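Long-range contacts in Bpsl2520 (Burkholderia pseudomallei K96243, PDB 6F03), which is of unknown function but is a secreted, mostly helical antigen of the DUF2059 family that pairs with a second copy in the crystal: residues I46-L50 and Q129-A134; D41-I46 and Y137-K143. All coordinates share one frame; numbering follows the deposited sequence. Where two conformers were deposited one is given.

In the fold
Helix 40-52 takes part in both interactions, packing against two helices that follow each other in the chain, 119-136 in interaction 1 and 139-150 in interaction 2. The two centres are about 8 Å apart, on the same side of the chain's centre, and I46 belongs to both. They also touch directly: K42 NZ lies 2.7 Å from A134 O, a probable hydrogen bond, and L49 CD2 is 3.9 Å from I142 CG2. Both contacts reach the second subunit of the assembly. An acetate ion, probably from the crystallisation liquor, sits about 4 Å from the side chain of L50.

Interaction 1: residues I46-L50 and Q129-A134; sequences IKDLL and QYDAYA
The phenol oxygen of Y130 is pressed against the aliphatic base of K47, with OH of Y130 only 3.0 Å from CB of K47 and the lysine's CA and CG close by. This is oxygen against carbon, not a hydrogen bond. The two side chains run alongside each other and point the same way, while the extended lysine carries its amine away from 129-134.

The ring itself is gripped by residues one helical turn apart. L50 sends CD1 over one face, 3.6 Å from the ring centroid and 28° off the normal, a CH-pi contact shifted toward the CD1-CE1 side of the tyrosine. On the same side of the ring, but by its CD2-CE2 side, I46 comes in obliquely, with CG2 3.5 Å from CD2 of Y130. A chi1 of -70° sets CG1 of I46 opposite the carbonyl carbon, and from there CD1 extends along helix 119-136 to CB of A134, 3.8 Å away. The second methyl of L50, CD2, lies 4.2 Å from CE2 of Y133 and also brushes the CB of Q129. L49 crosses the side chain of Y133 at about a right angle, its CD2 3.9 Å from CE1 of the ring.

Helices 40-52 and 119-136 therefore meet through branched aliphatic side chains set against two tyrosines. Their local axes are 10.5 Å apart at closest approach and inclined at 112°. K43 adds a cation-pi contact to Y130, and I38 from the preceding loop packs on the same tyrosine. Y133 turns its hydroxyl to the second subunit, where Q161 of that chain hydrogen-bonds it. The adhesion between 46-50 and 129-134 is thus carried by shape and dispersion, while the polar end of Y133 is spent on the dimer partner.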
loop_
_atom_site.group_PDB
_atom_site.type_symbol
_atom_site.label_atom_id
_atom_site.label_comp_id
_atom_site.label_asym_id
_atom_site.label_seq_id
_atom_site.Cartn_x
_atom_site.Cartn_y
_atom_site.Cartn_z
ATOM N N ILE B 46 -5.219 4.692 -27.101
ATOM C CA ILE B 46 -5.333 4.654 -25.653
ATOM C C ILE B 46 -6.792 4.653 -25.230
ATOM O O ILE B 46 -7.179 3.958 -24.277
ATOM C CB ILE B 46 -4.551 5.812 -25.019
ATOM C CG1 ILE B 46 -3.049 5.565 -25.190
ATOM C CG2 ILE B 46 -4.938 5.945 -23.574
ATOM C CD1 ILE B 46 -2.148 6.786 -24.891
ATOM N N LYS B 47 -7.624 5.434 -25.907
ATOM C CA LYS B 47 -9.041 5.412 -25.578
ATOM C C LYS B 47 -9.608 3.992 -25.675
ATOM O O LYS B 47 -10.385 3.573 -24.811
ATOM C CB LYS B 47 -9.799 6.389 -26.482
ATOM C CG LYS B 47 -11.305 6.415 -26.264
ATOM C CD LYS B 47 -11.951 7.306 -27.298
ATOM C CE LYS B 47 -13.455 7.311 -27.179
ATOM N NZ LYS B 47 -14.057 7.616 -28.512
ATOM N N ASP B 48 -9.241 3.238 -26.720
ATOM C CA ASP B 48 -9.687 1.847 -26.797
ATOM C C ASP B 48 -9.076 0.985 -25.693
ATOM O O ASP B 48 -9.754 0.112 -25.139
ATOM C CB ASP B 48 -9.395 1.260 -28.174
ATOM C CG ASP B 48 -10.356 1.779 -29.238
ATOM O OD1 ASP B 48 -11.373 2.407 -28.861
ATOM O OD2 ASP B 48 -10.114 1.535 -30.443
ATOM N N LEU B 49 -7.810 1.216 -25.337
ATOM C CA LEU B 49 -7.219 0.435 -24.254
ATOM C C LEU B 49 -7.924 0.716 -22.932
ATOM O O LEU B 49 -8.231 -0.206 -22.179
ATOM C CB LEU B 49 -5.724 0.720 -24.134
ATOM C CG LEU B 49 -5.031 -0.077 -23.023
ATOM C CD1 LEU B 49 -5.382 -1.519 -23.145
ATOM C CD2 LEU B 49 -3.529 0.078 -23.081
ATOM N N LEU B 50 -8.166 1.997 -22.626
ATOM C CA LEU B 50 -8.850 2.365 -21.384
ATOM C C LEU B 50 -10.233 1.718 -21.285
ATOM O O LEU B 50 -10.647 1.272 -20.208
ATOM C CB LEU B 50 -8.957 3.890 -21.287
ATOM C CG LEU B 50 -7.610 4.616 -21.057
ATOM C CD1 LEU B 50 -7.792 6.126 -20.982
ATOM C CD2 LEU B 50 -6.932 4.075 -19.806
ATOM N N GLN B 129 -4.547 8.957 -16.558
ATOM C CA GLN B 129 -4.355 7.640 -17.166
ATOM C C GLN B 129 -3.878 7.757 -18.608
ATOM O O GLN B 129 -2.951 7.042 -19.018
ATOM C CB GLN B 129 -5.649 6.819 -17.082
ATOM C CG GLN B 129 -6.020 6.386 -15.658
ATOM C CD GLN B 129 -7.430 5.773 -15.566
ATOM O OE1 GLN B 129 -8.372 6.254 -16.208
ATOM N NE2 GLN B 129 -7.564 4.697 -14.781
ATOM N N TYR B 130 -4.476 8.656 -19.399
ATOM C CA TYR B 130 -3.967 8.864 -20.754
ATOM C C TYR B 130 -2.483 9.194 -20.723
ATOM O O TYR B 130 -1.680 8.589 -21.451
ATOM C CB TYR B 130 -4.722 9.996 -21.464
ATOM C CG TYR B 130 -5.973 9.575 -22.194
ATOM C CD1 TYR B 130 -7.209 9.482 -21.529
ATOM C CD2 TYR B 130 -5.931 9.271 -23.550
ATOM C CE1 TYR B 130 -8.374 9.090 -22.208
ATOM C CE2 TYR B 130 -7.075 8.873 -24.237
ATOM C CZ TYR B 130 -8.289 8.782 -23.565
ATOM O OH TYR B 130 -9.412 8.391 -24.263
ATOM N N ASP B 131 -2.110 10.175 -19.891
ATOM C CA ASP B 131 -0.726 10.643 -19.839
ATOM C C ASP B 131 0.214 9.531 -19.386
ATOM O O ASP B 131 1.287 9.332 -19.978
ATOM C CB ASP B 131 -0.618 11.865 -18.915
ATOM C CG ASP B 131 -1.303 13.110 -19.500
ATOM O OD1 ASP B 131 -1.492 13.156 -20.742
ATOM O OD2 ASP B 131 -1.676 14.033 -18.714
ATOM N N ALA B 132 -0.183 8.761 -18.368
ATOM C CA ALA B 132 0.693 7.679 -17.925
ATOM C C ALA B 132 0.903 6.633 -19.033
ATOM O O ALA B 132 2.030 6.168 -19.247
ATOM C CB ALA B 132 0.122 7.020 -16.671
ATOM N N TYR B 133 -0.167 6.237 -19.741
ATOM C CA TYR B 133 0.017 5.241 -20.799
ATOM C C TYR B 133 0.846 5.793 -21.947
ATOM O O TYR B 133 1.697 5.090 -22.492
ATOM C CB TYR B 133 -1.327 4.721 -21.316
ATOM C CG TYR B 133 -1.819 3.584 -20.455
ATOM C CD1 TYR B 133 -1.315 2.293 -20.625
ATOM C CD2 TYR B 133 -2.736 3.811 -19.420
ATOM C CE1 TYR B 133 -1.742 1.244 -19.811
ATOM C CE2 TYR B 133 -3.167 2.784 -18.602
ATOM C CZ TYR B 133 -2.669 1.503 -18.797
ATOM O OH TYR B 133 -3.084 0.485 -17.970
ATOM N N ALA B 134 0.620 7.051 -22.326
ATOM C CA ALA B 134 1.353 7.614 -23.454
ATOM C C ALA B 134 2.843 7.722 -23.156
ATOM O O ALA B 134 3.667 7.681 -24.078
ATOM C CB ALA B 134 0.779 8.986 -23.818
#

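Interaction 2: residues D41-I46 and Y137-K143; sequences DKKAAI and YSTSEIK
K42 reaches across to the turn that leads into helix 139-150, where S138 and E141 form a capping box. Its NZ donates to the main-chain O of Y137 at 2.7 Å, arriving in the carbonyl plane. With chi1 at -170° CG of K42 swings opposite its own N, and the extended chain then reaches the turn. On the way it passes obliquely over T139, whose OG1 is 3.3 Å from CB of K42, and its CE lies 3.7 Å from CD1 of I142. The amine, shared with A134 O, thus bridges the last turn of helix 119-136 and the residue that breaks it.

One turn further along helix 40-52 the contact is apolar. CB of A45 sits 3.9 Å from CG2 of I142, with CG of K143 alongside, and I46 turns CG1 onto CD1 of I142 at a tight 3.4 Å. The two helices run nearly parallel here, 20° apart, with local axes 9.2 Å from each other.

One shell out, the cap fixes where the second helix starts: E141 N donates to OG of S138, the N-cap. Y137 and E141 face the second subunit, whose Q161 hydrogen-bonds the tyrosine hydroxyl and whose K156 forms a salt bridge with OE1 of E141. That same OE1 accepts S138 N at 2.9 Å, met from above the carboxylate, 38° out of its plane.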
loop_
_atom_site.group_PDB
_atom_site.type_symbol
_atom_site.label_atom_id
_atom_site.label_comp_id
_atom_site.label_asym_id
_atom_site.label_seq_id
_atom_site.Cartn_x
_atom_site.Cartn_y
_atom_site.Cartn_z
ATOM N N ASP B 41 -3.436 9.499 -33.376
ATOM C CA ASP B 41 -3.578 8.057 -33.517
ATOM C C ASP B 41 -3.239 7.343 -32.218
ATOM O O ASP B 41 -3.849 6.314 -31.896
ATOM C CB ASP B 41 -2.696 7.542 -34.662
ATOM C CG ASP B 41 -3.161 8.043 -36.019
ATOM O OD1 ASP B 41 -4.384 8.291 -36.171
ATOM O OD2 ASP B 41 -2.303 8.204 -36.924
ATOM N N LYS B 42 -2.299 7.891 -31.448
ATOM C CA LYS B 42 -2.002 7.337 -30.133
ATOM C C LYS B 42 -3.152 7.575 -29.153
ATOM O O LYS B 42 -3.508 6.677 -28.384
ATOM C CB LYS B 42 -0.694 7.920 -29.601
ATOM C CG LYS B 42 -0.184 7.217 -28.348
ATOM C CD LYS B 42 1.268 7.590 -28.067
ATOM C CE LYS B 42 1.840 6.702 -26.987
ATOM N NZ LYS B 42 3.258 7.028 -26.674
ATOM N N LYS B 43 -3.744 8.774 -29.163
ATOM C CA LYS B 43 -4.880 9.044 -28.287
ATOM C C LYS B 43 -6.019 8.060 -28.543
ATOM O O LYS B 43 -6.577 7.475 -27.605
ATOM C CB LYS B 43 -5.362 10.484 -28.468
ATOM C CG LYS B 43 -6.495 10.887 -27.503
ATOM C CD LYS B 43 -6.952 12.336 -27.701
ATOM C CE LYS B 43 -8.225 12.657 -26.903
ATOM N NZ LYS B 43 -8.084 12.579 -25.422
ATOM N N ALA B 44 -6.375 7.860 -29.814
ATOM C CA ALA B 44 -7.465 6.943 -30.128
ATOM C C ALA B 44 -7.132 5.519 -29.710
ATOM O O ALA B 44 -8.017 4.772 -29.295
ATOM C CB ALA B 44 -7.793 7.003 -31.620
ATOM N N ALA B 45 -5.866 5.123 -29.793
ATOM C CA ALA B 45 -5.508 3.781 -29.343
ATOM C C ALA B 45 -5.647 3.663 -27.832
ATOM O O ALA B 45 -6.174 2.667 -27.320
ATOM C CB ALA B 45 -4.082 3.440 -29.793
ATOM N N ILE B 46 -5.219 4.692 -27.101
ATOM C CA ILE B 46 -5.333 4.654 -25.653
ATOM C C ILE B 46 -6.792 4.653 -25.230
ATOM O O ILE B 46 -7.179 3.958 -24.277
ATOM C CB ILE B 46 -4.551 5.812 -25.019
ATOM C CG1 ILE B 46 -3.049 5.565 -25.190
ATOM C CG2 ILE B 46 -4.938 5.945 -23.574
ATOM C CD1 ILE B 46 -2.148 6.786 -24.891
ATOM N N TYR B 137 4.377 3.682 -23.037
ATOM C CA TYR B 137 4.093 2.716 -24.088
ATOM C C TYR B 137 4.042 3.416 -25.434
ATOM O O TYR B 137 3.575 4.552 -25.548
ATOM C CB TYR B 137 2.761 1.994 -23.860
ATOM C CG TYR B 137 2.719 0.999 -22.707
ATOM C CD1 TYR B 137 3.448 -0.183 -22.737
ATOM C CD2 TYR B 137 1.912 1.224 -21.617
ATOM C CE1 TYR B 137 3.380 -1.103 -21.687
ATOM C CE2 TYR B 137 1.835 0.318 -20.577
ATOM C CZ TYR B 137 2.554 -0.840 -20.605
ATOM O OH TYR B 137 2.431 -1.742 -19.546
ATOM N N SER B 138 4.506 2.716 -26.464
ATOM C CA SER B 138 4.328 3.221 -27.812
ATOM C C SER B 138 2.913 2.911 -28.300
ATOM O O SER B 138 2.207 2.068 -27.742
ATOM C CB SER B 138 5.371 2.601 -28.755
ATOM O OG SER B 138 5.079 1.223 -28.998
ATOM N N THR B 139 2.510 3.599 -29.373
ATOM C CA THR B 139 1.213 3.352 -29.991
ATOM C C THR B 139 1.035 1.886 -30.370
ATOM O O THR B 139 -0.036 1.307 -30.176
ATOM C CB THR B 139 1.049 4.227 -31.237
ATOM O OG1 THR B 139 1.227 5.604 -30.884
ATOM C CG2 THR B 139 -0.345 4.071 -31.807
ATOM N N SER B 140 2.068 1.260 -30.912
ATOM C CA SER B 140 1.928 -0.136 -31.295
ATOM C C SER B 140 1.835 -1.041 -30.067
ATOM O O SER B 140 1.119 -2.049 -30.092
ATOM C CB SER B 140 3.094 -0.535 -32.212
ATOM O OG SER B 140 3.067 -1.914 -32.519
ATOM N N GLU B 141 2.527 -0.694 -28.981
ATOM C CA GLU B 141 2.400 -1.492 -27.762
ATOM C C GLU B 141 1.016 -1.334 -27.140
ATOM O O GLU B 141 0.446 -2.295 -26.614
ATOM C CB GLU B 141 3.484 -1.110 -26.758
ATOM C CG GLU B 141 4.895 -1.552 -27.168
ATOM C CD GLU B 141 6.007 -0.824 -26.405
ATOM O OE1 GLU B 141 5.718 0.206 -25.752
ATOM O OE2 GLU B 141 7.170 -1.278 -26.459
ATOM N N ILE B 142 0.465 -0.128 -27.187
ATOM C CA ILE B 142 -0.898 0.077 -26.706
ATOM C C ILE B 142 -1.885 -0.781 -27.494
ATOM O O ILE B 142 -2.853 -1.318 -26.933
ATOM C CB ILE B 142 -1.239 1.578 -26.735
ATOM C CG1 ILE B 142 -0.386 2.296 -25.683
ATOM C CG2 ILE B 142 -2.715 1.814 -26.500
ATOM C CD1 ILE B 142 -0.246 3.784 -25.904
ATOM N N LYS B 143 -1.682 -0.902 -28.808
ATOM C CA LYS B 143 -2.585 -1.741 -29.592
ATOM C C LYS B 143 -2.421 -3.221 -29.252
ATOM O O LYS B 143 -3.420 -3.943 -29.123
ATOM C CB LYS B 143 -2.387 -1.488 -31.086
ATOM C CG LYS B 143 -2.867 -0.112 -31.535
ATOM C CD LYS B 143 -2.740 0.024 -33.059
ATOM C CE LYS B 143 -3.219 1.382 -33.543
ATOM N NZ LYS B 143 -2.871 1.599 -34.974
#